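PDB 7C45: CCHC-type domain-containing protein from Trypanosoma brucei brucei, which probably trims guide RNAs as an RNase D-type 3'-5' exoribonuclease, binding RNA and carrying zinc-binding knuckles besides a metal-dependent nuclease domain. Local coordinates for residues Glu23-Ala28 / Pro80-Lys85; Val126-Ile131 / Leu148-Gly153; Arg172-Ile177 / Asp182-Tyr187. One frame throughout, in Å; residues are numbered along the deposited sequence.

Interaction 1: Glu23-Ala28 / Pro80-Lys85; sequences EKLKEA and PDVFVK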
loop_
_atom_site.group_PDB
_atom_site.type_symbol
_atom_site.label_atom_id
_atom_site.label_comp_id
_atom_site.label_asym_id
_atom_site.label_seq_id
_atom_site.Cartn_x
_atom_site.Cartn_y
_atom_site.Cartn_z
ATOM N N GLU A 23 -7.122 26.845 -7.792
ATOM C CA GLU A 23 -6.717 26.690 -9.188
ATOM C C GLU A 23 -5.942 25.390 -9.388
ATOM O O GLU A 23 -6.212 24.622 -10.324
ATOM C CB GLU A 23 -5.882 27.885 -9.644
ATOM C CG GLU A 23 -6.708 29.116 -9.976
ATOM C CD GLU A 23 -7.747 28.849 -11.057
ATOM O OE1 GLU A 23 -7.412 28.170 -12.050
ATOM O OE2 GLU A 23 -8.901 29.307 -10.909
ATOM N N LYS A 24 -4.980 25.117 -8.507
ATOM C CA LYS A 24 -4.208 23.887 -8.655
ATOM C C LYS A 24 -5.092 22.656 -8.498
ATOM O O LYS A 24 -4.873 21.624 -9.150
ATOM C CB LYS A 24 -3.068 23.877 -7.643
ATOM C CG LYS A 24 -1.914 24.840 -8.004
ATOM C CD LYS A 24 -1.029 25.024 -6.788
ATOM C CE LYS A 24 -0.186 26.284 -6.808
ATOM N NZ LYS A 24 0.822 26.229 -5.712
ATOM N N LEU A 25 -6.093 22.739 -7.623
ATOM C CA LEU A 25 -6.989 21.618 -7.379
ATOM C C LEU A 25 -7.829 21.278 -8.603
ATOM O O LEU A 25 -8.052 20.102 -8.902
ATOM C CB LEU A 25 -7.889 21.943 -6.193
ATOM C CG LEU A 25 -9.016 20.964 -5.845
ATOM C CD1 LEU A 25 -8.464 19.600 -5.381
ATOM C CD2 LEU A 25 -9.900 21.573 -4.772
ATOM N N LYS A 26 -8.346 22.293 -9.298
ATOM C CA LYS A 26 -9.147 22.026 -10.490
ATOM C C LYS A 26 -8.339 21.271 -11.527
ATOM O O LYS A 26 -8.830 20.311 -12.129
ATOM C CB LYS A 26 -9.657 23.334 -11.089
ATOM C CG LYS A 26 -10.259 24.272 -10.088
ATOM C CD LYS A 26 -11.636 23.840 -9.698
ATOM C CE LYS A 26 -12.624 24.445 -10.662
ATOM N NZ LYS A 26 -13.996 23.869 -10.562
ATOM N N GLU A 27 -7.099 21.694 -11.739
ATOM C CA GLU A 27 -6.239 21.048 -12.719
ATOM C C GLU A 27 -5.955 19.607 -12.321
ATOM O O GLU A 27 -5.963 18.712 -13.169
ATOM C CB GLU A 27 -4.941 21.836 -12.848
ATOM C CG GLU A 27 -3.971 21.325 -13.874
ATOM N N ALA A 28 -5.688 19.374 -11.036
ATOM C CA ALA A 28 -5.353 18.024 -10.592
ATOM C C ALA A 28 -6.547 17.093 -10.740
ATOM O O ALA A 28 -6.397 15.945 -11.163
ATOM C CB ALA A 28 -4.879 18.049 -9.136
ATOM N N PRO A 80 -10.926 20.459 4.014
ATOM C CA PRO A 80 -11.731 19.348 3.511
ATOM C C PRO A 80 -12.896 19.775 2.626
ATOM O O PRO A 80 -13.123 19.161 1.580
ATOM C CB PRO A 80 -12.186 18.677 4.815
ATOM C CG PRO A 80 -11.009 18.851 5.725
ATOM C CD PRO A 80 -10.482 20.229 5.405
ATOM N N ASP A 81 -13.643 20.805 3.017
ATOM C CA ASP A 81 -14.802 21.198 2.229
ATOM C C ASP A 81 -14.406 21.502 0.796
ATOM O O ASP A 81 -15.066 21.046 -0.140
ATOM C CB ASP A 81 -15.503 22.405 2.860
ATOM C CG ASP A 81 -16.780 22.793 2.127
ATOM O OD1 ASP A 81 -17.647 21.930 1.914
ATOM O OD2 ASP A 81 -16.889 23.952 1.716
ATOM N N VAL A 82 -13.322 22.244 0.605
ATOM C CA VAL A 82 -12.919 22.592 -0.755
ATOM C C VAL A 82 -12.401 21.354 -1.485
ATOM O O VAL A 82 -12.790 21.070 -2.627
ATOM C CB VAL A 82 -11.876 23.722 -0.737
ATOM C CG1 VAL A 82 -11.270 23.906 -2.136
ATOM C CG2 VAL A 82 -12.517 25.027 -0.293
ATOM N N PHE A 83 -11.542 20.588 -0.817
ATOM C CA PHE A 83 -10.914 19.426 -1.452
ATOM C C PHE A 83 -11.939 18.388 -1.916
ATOM O O PHE A 83 -11.826 17.850 -3.026
ATOM C CB PHE A 83 -9.911 18.801 -0.479
ATOM C CG PHE A 83 -9.456 17.423 -0.867
ATOM C CD1 PHE A 83 -8.496 17.250 -1.847
ATOM C CD2 PHE A 83 -9.974 16.293 -0.246
ATOM C CE1 PHE A 83 -8.070 15.977 -2.219
ATOM C CE2 PHE A 83 -9.539 15.028 -0.596
ATOM C CZ PHE A 83 -8.585 14.872 -1.594
ATOM N N VAL A 84 -12.941 18.092 -1.093
ATOM C CA VAL A 84 -13.853 17.003 -1.420
ATOM C C VAL A 84 -14.860 17.368 -2.507
ATOM O O VAL A 84 -15.438 16.462 -3.116
ATOM C CB VAL A 84 -14.619 16.515 -0.178
ATOM C CG1 VAL A 84 -13.665 16.061 0.934
ATOM C CG2 VAL A 84 -15.520 17.585 0.300
ATOM N N LYS A 85 -15.060 18.661 -2.787
ATOM C CA LYS A 85 -16.095 19.124 -3.709
ATOM C C LYS A 85 -16.192 18.276 -4.976
ATOM O O LYS A 85 -17.219 17.644 -5.236
ATOM C CB LYS A 85 -15.848 20.594 -4.066
#

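Interaction 2: Val126-Ile131 / Leu148-Gly153; sequences VFFTAI and LKSVAG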
loop_
_atom_site.group_PDB
_atom_site.type_symbol
_atom_site.label_atom_id
_atom_site.label_comp_id
_atom_site.label_asym_id
_atom_site.label_seq_id
_atom_site.Cartn_x
_atom_site.Cartn_y
_atom_site.Cartn_z
ATOM N N VAL A 126 -3.017 -6.228 0.883
ATOM C CA VAL A 126 -3.911 -7.385 0.942
ATOM C C VAL A 126 -3.626 -8.344 -0.218
ATOM O O VAL A 126 -3.602 -9.570 -0.031
ATOM C CB VAL A 126 -5.380 -6.931 0.963
ATOM C CG1 VAL A 126 -6.317 -8.109 0.900
ATOM C CG2 VAL A 126 -5.661 -6.133 2.243
ATOM N N PHE A 127 -3.421 -7.801 -1.428
ATOM C CA PHE A 127 -3.049 -8.628 -2.583
ATOM C C PHE A 127 -1.836 -9.493 -2.253
ATOM O O PHE A 127 -1.850 -10.718 -2.445
ATOM C CB PHE A 127 -2.769 -7.738 -3.804
ATOM C CG PHE A 127 -3.120 -8.379 -5.145
ATOM C CD1 PHE A 127 -2.792 -9.687 -5.410
ATOM C CD2 PHE A 127 -3.800 -7.658 -6.107
ATOM C CE1 PHE A 127 -3.104 -10.280 -6.648
ATOM C CE2 PHE A 127 -4.146 -8.231 -7.341
ATOM C CZ PHE A 127 -3.795 -9.551 -7.601
ATOM N N PHE A 128 -0.788 -8.874 -1.718
ATOM C CA PHE A 128 0.416 -9.633 -1.395
ATOM C C PHE A 128 0.135 -10.670 -0.321
ATOM O O PHE A 128 0.589 -11.815 -0.422
ATOM C CB PHE A 128 1.541 -8.702 -0.957
ATOM C CG PHE A 128 2.873 -9.399 -0.787
ATOM C CD1 PHE A 128 3.656 -9.692 -1.893
ATOM C CD2 PHE A 128 3.325 -9.767 0.462
ATOM C CE1 PHE A 128 4.874 -10.330 -1.744
ATOM C CE2 PHE A 128 4.549 -10.400 0.618
ATOM C CZ PHE A 128 5.322 -10.675 -0.479
ATOM N N THR A 129 -0.626 -10.299 0.715
ATOM C CA THR A 129 -0.988 -11.289 1.727
ATOM C C THR A 129 -1.788 -12.437 1.123
ATOM O O THR A 129 -1.544 -13.599 1.453
ATOM C CB THR A 129 -1.760 -10.622 2.867
ATOM O OG1 THR A 129 -0.890 -9.692 3.503
ATOM C CG2 THR A 129 -2.208 -11.665 3.889
ATOM N N ALA A 130 -2.725 -12.139 0.210
ATOM C CA ALA A 130 -3.564 -13.187 -0.368
ATOM C C ALA A 130 -2.724 -14.198 -1.129
ATOM O O ALA A 130 -3.028 -15.398 -1.129
ATOM C CB ALA A 130 -4.616 -12.569 -1.296
ATOM N N ILE A 131 -1.658 -13.724 -1.760
ATOM C CA ILE A 131 -0.723 -14.618 -2.441
ATOM C C ILE A 131 -0.047 -15.528 -1.427
ATOM O O ILE A 131 0.011 -16.752 -1.606
ATOM C CB ILE A 131 0.299 -13.797 -3.244
ATOM C CG1 ILE A 131 -0.404 -13.108 -4.425
ATOM C CG2 ILE A 131 1.482 -14.667 -3.723
ATOM C CD1 ILE A 131 0.453 -12.091 -5.153
ATOM N N LEU A 148 7.953 -4.307 -1.550
ATOM C CA LEU A 148 8.696 -3.764 -2.679
ATOM C C LEU A 148 9.832 -4.698 -3.091
ATOM O O LEU A 148 9.998 -5.001 -4.274
ATOM C CB LEU A 148 9.219 -2.372 -2.331
ATOM C CG LEU A 148 8.297 -1.223 -2.701
ATOM C CD1 LEU A 148 8.917 0.072 -2.201
ATOM C CD2 LEU A 148 8.080 -1.182 -4.214
ATOM N N LYS A 149 10.588 -5.203 -2.112
ATOM C CA LYS A 149 11.734 -6.064 -2.398
ATOM C C LYS A 149 11.294 -7.400 -2.975
ATOM O O LYS A 149 11.848 -7.876 -3.979
ATOM C CB LYS A 149 12.544 -6.264 -1.114
ATOM C CG LYS A 149 13.802 -7.107 -1.240
ATOM C CD LYS A 149 14.725 -6.805 -0.065
ATOM C CE LYS A 149 15.392 -8.055 0.503
ATOM N NZ LYS A 149 16.209 -8.759 -0.502
ATOM N N SER A 150 10.292 -8.017 -2.364
ATOM C CA SER A 150 9.860 -9.326 -2.827
ATOM C C SER A 150 9.173 -9.253 -4.188
ATOM O O SER A 150 9.334 -10.159 -5.006
ATOM C CB SER A 150 8.944 -9.970 -1.795
ATOM O OG SER A 150 8.315 -11.101 -2.359
ATOM N N VAL A 151 8.404 -8.200 -4.454
ATOM C CA VAL A 151 7.641 -8.143 -5.698
ATOM C C VAL A 151 8.438 -7.499 -6.828
ATOM O O VAL A 151 8.437 -7.996 -7.953
ATOM C CB VAL A 151 6.307 -7.409 -5.487
ATOM C CG1 VAL A 151 5.650 -7.188 -6.812
ATOM C CG2 VAL A 151 5.399 -8.212 -4.562
ATOM N N ALA A 152 9.119 -6.390 -6.577
ATOM C CA ALA A 152 9.784 -5.647 -7.639
ATOM C C ALA A 152 11.301 -5.695 -7.551
ATOM O O ALA A 152 11.974 -5.123 -8.410
ATOM C CB ALA A 152 9.322 -4.184 -7.635
ATOM N N GLY A 153 11.856 -6.353 -6.542
ATOM C CA GLY A 153 13.293 -6.377 -6.379
ATOM C C GLY A 153 13.888 -5.058 -5.958
ATOM O O GLY A 153 15.104 -4.888 -6.034
#

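Interaction 3: Arg172-Ile177 / Asp182-Tyr187; sequences RPVWDI and DHFLEY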
loop_
_atom_site.group_PDB
_atom_site.type_symbol
_atom_site.label_atom_id
_atom_site.label_comp_id
_atom_site.label_asym_id
_atom_site.label_seq_id
_atom_site.Cartn_x
_atom_site.Cartn_y
_atom_site.Cartn_z
ATOM N N ARG A 172 4.350 15.404 18.816
ATOM C CA ARG A 172 4.342 16.381 17.731
ATOM C C ARG A 172 3.486 15.889 16.571
ATOM O O ARG A 172 3.680 14.771 16.105
ATOM C CB ARG A 172 5.767 16.656 17.245
ATOM N N PRO A 173 2.548 16.721 16.110
ATOM C CA PRO A 173 1.744 16.336 14.931
ATOM C C PRO A 173 2.578 15.993 13.709
ATOM O O PRO A 173 2.173 15.135 12.912
ATOM C CB PRO A 173 0.875 17.576 14.686
ATOM C CG PRO A 173 0.824 18.281 16.030
ATOM C CD PRO A 173 2.145 18.020 16.671
ATOM N N VAL A 174 3.735 16.635 13.547
ATOM C CA VAL A 174 4.653 16.448 12.419
ATOM C C VAL A 174 4.114 17.159 11.184
ATOM O O VAL A 174 4.737 18.098 10.681
ATOM C CB VAL A 174 4.923 14.964 12.103
ATOM C CG1 VAL A 174 5.859 14.838 10.906
ATOM C CG2 VAL A 174 5.496 14.248 13.312
ATOM N N TRP A 175 2.956 16.721 10.693
ATOM C CA TRP A 175 2.425 17.131 9.399
ATOM C C TRP A 175 1.592 18.402 9.470
ATOM O O TRP A 175 0.916 18.746 8.489
ATOM C CB TRP A 175 1.609 15.984 8.790
ATOM C CG TRP A 175 2.477 14.822 8.423
ATOM C CD1 TRP A 175 2.657 13.674 9.140
ATOM C CD2 TRP A 175 3.326 14.715 7.277
ATOM N NE1 TRP A 175 3.542 12.846 8.501
ATOM C CE2 TRP A 175 3.983 13.466 7.358
ATOM C CE3 TRP A 175 3.590 15.551 6.184
ATOM C CZ2 TRP A 175 4.877 13.032 6.391
ATOM C CZ3 TRP A 175 4.493 15.131 5.230
ATOM C CH2 TRP A 175 5.119 13.873 5.329
ATOM N N ASP A 176 1.649 19.117 10.582
ATOM C CA ASP A 176 0.920 20.368 10.715
ATOM C C ASP A 176 1.688 21.580 10.199
ATOM O O ASP A 176 1.071 22.618 9.941
ATOM C CB ASP A 176 0.550 20.616 12.181
ATOM C CG ASP A 176 1.769 20.658 13.107
ATOM O OD1 ASP A 176 2.735 19.887 12.916
ATOM O OD2 ASP A 176 1.725 21.457 14.049
ATOM N N ILE A 177 3.008 21.485 10.065
ATOM C CA ILE A 177 3.796 22.670 9.763
ATOM C C ILE A 177 3.548 23.092 8.324
ATOM O O ILE A 177 3.400 22.257 7.422
ATOM C CB ILE A 177 5.294 22.427 10.012
ATOM C CG1 ILE A 177 5.790 21.236 9.199
ATOM C CG2 ILE A 177 5.586 22.227 11.485
ATOM C CD1 ILE A 177 7.297 21.108 9.209
ATOM N N ASP A 182 10.793 20.645 1.770
ATOM C CA ASP A 182 10.894 19.785 0.596
ATOM C C ASP A 182 11.006 18.310 0.963
ATOM O O ASP A 182 10.359 17.460 0.339
ATOM C CB ASP A 182 12.094 20.209 -0.253
ATOM C CG ASP A 182 11.975 21.620 -0.747
ATOM O OD1 ASP A 182 10.867 22.185 -0.619
ATOM O OD2 ASP A 182 12.979 22.156 -1.267
ATOM N N HIS A 183 11.830 17.978 1.960
ATOM C CA HIS A 183 12.029 16.573 2.272
ATOM C C HIS A 183 10.802 15.950 2.933
ATOM O O HIS A 183 10.624 14.738 2.841
ATOM C CB HIS A 183 13.276 16.383 3.144
ATOM C CG HIS A 183 13.250 17.146 4.431
ATOM N ND1 HIS A 183 13.542 18.490 4.504
ATOM C CD2 HIS A 183 12.989 16.749 5.697
ATOM C CE1 HIS A 183 13.449 18.891 5.758
ATOM N NE2 HIS A 183 13.112 17.854 6.501
ATOM N N PHE A 184 9.939 16.751 3.569
ATOM C CA PHE A 184 8.643 16.229 3.996
ATOM C C PHE A 184 7.763 15.914 2.792
ATOM O O PHE A 184 7.104 14.872 2.746
ATOM C CB PHE A 184 7.946 17.244 4.906
ATOM C CG PHE A 184 8.432 17.245 6.323
ATOM C CD1 PHE A 184 9.687 17.716 6.651
ATOM C CD2 PHE A 184 7.601 16.818 7.340
ATOM C CE1 PHE A 184 10.118 17.723 7.964
ATOM C CE2 PHE A 184 8.022 16.838 8.656
ATOM C CZ PHE A 184 9.282 17.285 8.966
ATOM N N LEU A 185 7.734 16.810 1.809
ATOM C CA LEU A 185 6.928 16.568 0.619
ATOM C C LEU A 185 7.389 15.319 -0.118
ATOM O O LEU A 185 6.570 14.504 -0.558
ATOM C CB LEU A 185 6.993 17.800 -0.288
ATOM C CG LEU A 185 6.387 19.031 0.399
ATOM C CD1 LEU A 185 6.641 20.313 -0.419
ATOM C CD2 LEU A 185 4.901 18.830 0.617
ATOM N N GLU A 186 8.699 15.167 -0.284
ATOM C CA GLU A 186 9.223 14.002 -0.988
ATOM C C GLU A 186 8.937 12.730 -0.210
ATOM O O GLU A 186 8.584 11.694 -0.793
ATOM C CB GLU A 186 10.724 14.170 -1.222
ATOM C CG GLU A 186 11.406 13.013 -1.972
ATOM C CD GLU A 186 10.618 12.484 -3.173
ATOM O OE1 GLU A 186 10.504 11.243 -3.306
ATOM O OE2 GLU A 186 10.104 13.296 -3.963
ATOM N N TYR A 187 9.099 12.797 1.107
ATOM C CA TYR A 187 8.694 11.688 1.956
ATOM C C TYR A 187 7.240 11.330 1.699
ATOM O O TYR A 187 6.921 10.180 1.422
ATOM C CB TYR A 187 8.911 12.030 3.421
ATOM C CG TYR A 187 8.584 10.877 4.331
ATOM C CD1 TYR A 187 7.291 10.693 4.810
ATOM C CD2 TYR A 187 9.567 9.968 4.719
ATOM C CE1 TYR A 187 6.987 9.644 5.644
ATOM C CE2 TYR A 187 9.266 8.915 5.555
ATOM C CZ TYR A 187 7.973 8.760 6.011
ATOM O OH TYR A 187 7.653 7.719 6.848
#

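Interaction 1: Glu23-Ala28 / Pro80-Lys85
L25 overlaps V82 and F83 with the two methyl groups at its end, and it is the one residue of 23-28 that touches 80-85. Its CD2 does most of the touching. It meets V82 CG1 at 3.8 Å, and it also lies 3.6 Å from V82 O, so it rests against a main-chain carbonyl as well as a methyl group. The same CD2 comes to 4.1 Å from F83 CA. The other branch, CD1, turns to the phenylalanine side chain and reaches F83 CD1 at 4.2 Å, approaching the ring obliquely. With CG anti to the backbone N (chi1 174°), L25 is extended straight across the gap, so that one methyl lies on V82 and the F83 backbone and the other near the F83 ring. F83 itself sets off away from helix 22-33, which is why its backbone forms part of the surface that receives the leucine. The nearest CA atoms across the contact, those of L25 and F83, are 7.4 Å apart, and the two segments together bury 119 Å², both sides summed.

The contact continues into the protein through F73 of strand 70-74: L25 packs on it, and F83 sets its ring edge-to-face with it. L114 of helix 104-114 and V75 further enclose F83. K26 belongs with H22 and D86 to a zinc site seen in this protein, although no zinc occupies it here. The side chain of V82 lies about 4 Å from that of H22. An apolar contact between two helices that share a sheet residue beneath them is the layered helix-on-sheet packing of the RNase H-like exonuclease fold.

Interaction 2: Val126-Ile131 / Leu148-Gly153
F128 and V151 run past each other in opposite directions, each reaching from its own helix toward the other, while S150 meets the far end of the same ring. The phenylalanine has CG anti to its backbone nitrogen (chi1 -172°), which extends the ring from helix 124-136 toward helix 144-152. One flank of the ring, CD1 and CE1, then lies beside the valine: CD1 is 3.5 Å from V151 CG2, and the methyl arrives obliquely to the ring plane. The methyl that touches is the V151 branch anti to the carbonyl carbon. At the tip of the ring the geometry differs. S150 OG lies close to the plane, at the edge, 3.6 Å from F128 CZ and equally 3.6 Å from F128 CE1. Meeting ring C-H groups in this way, the hydroxyl can make at most a weak polar contact. S150 CB backs it at 3.9 Å from F128 CZ. The CA atoms of F128 and V151 stand 8.5 Å apart, so the ring spans the space between the helices, with 113 Å² buried in total.

Y146 and V147, one turn earlier on helix 144-152, also pack on F128, and Y201 of helix 182-202 lies against V151. K149 NZ is hydrogen-bonded to R292 O, and S150 touches R292, which lies between the zinc ligands H289 and C294. F128 thus packs helix 124-136 against helix 144-152 within the exonuclease domain, and the R292 contacts bring the second zinc knuckle up to this helix, consistent with a knuckle docked on an RNase D-like nuclease domain.

Interaction 3: Arg172-Ile177 / Asp182-Tyr187
Two torsions of the same kind bring W175 and F184 together: each has its CG anti to the carbonyl carbon (chi1 -67° for W175, -80° for F184), so the indole swings from its loop toward helix 182-202 and the phenyl leans back over it. The result is a T-shaped stack. The edge of F184 points at the face of the six-membered ring of W175, with centroids of those two rings 5.7 Å apart and planes at 80°. V174 CG1 lies over that same indole face and also meets the phenyl edge, 3.7 Å from F184 CE2. Further along the loop, I177 CD1 sits over a face of the phenyl, 4.3 Å from F184 CZ.

The rim of the indole is engaged separately. F184 O lies in the indole plane, 3.4 Å from W175 CH2, and Y187 CD1 approaches the edge at 3.7 Å from W175 CZ2, the two side chains crossing at about a right angle. A classic gamma turn centred on V174, with a weak bond from W175 N to P173 O (2.8 Å), precedes the tryptophan. W175 O is held by S58 OG and R178 NH1.

The W175 side chain is about 4 Å from that of E43, a calcium ligand with D41 and D191. Y187 precedes D191 with the spacing of the DEDDy exonuclease motif, and the Y187 side chain lies about 5 Å from a bound calcium ion. Ring edge and face, V174 CG1 and the in-plane F184 O therefore hold the indole's orientation beside the metal site, where it packs on an RNA phosphate.

All three contacts belong to the exonuclease domain and follow one another along the chain, interaction 1 closing before interaction 2 opens, and interaction 3 coming last, without touching. Interaction 1 is peripheral, its centre about 24 Å from that of the chain, and joins helices 22-33 and 80-92. Interaction 2 is more central, with its centre 33 Å from that of interaction 1. Interaction 3 has its centre 20 Å from the first and 28 Å from the second. Helix 182-202 links the last two: its start takes part in 172-177/182-187, and Y201 near its end packs on V151. Of the three, interaction 3 borders the calcium site and bound RNA, while interactions 1 and 2 tie helices together farther from the metals.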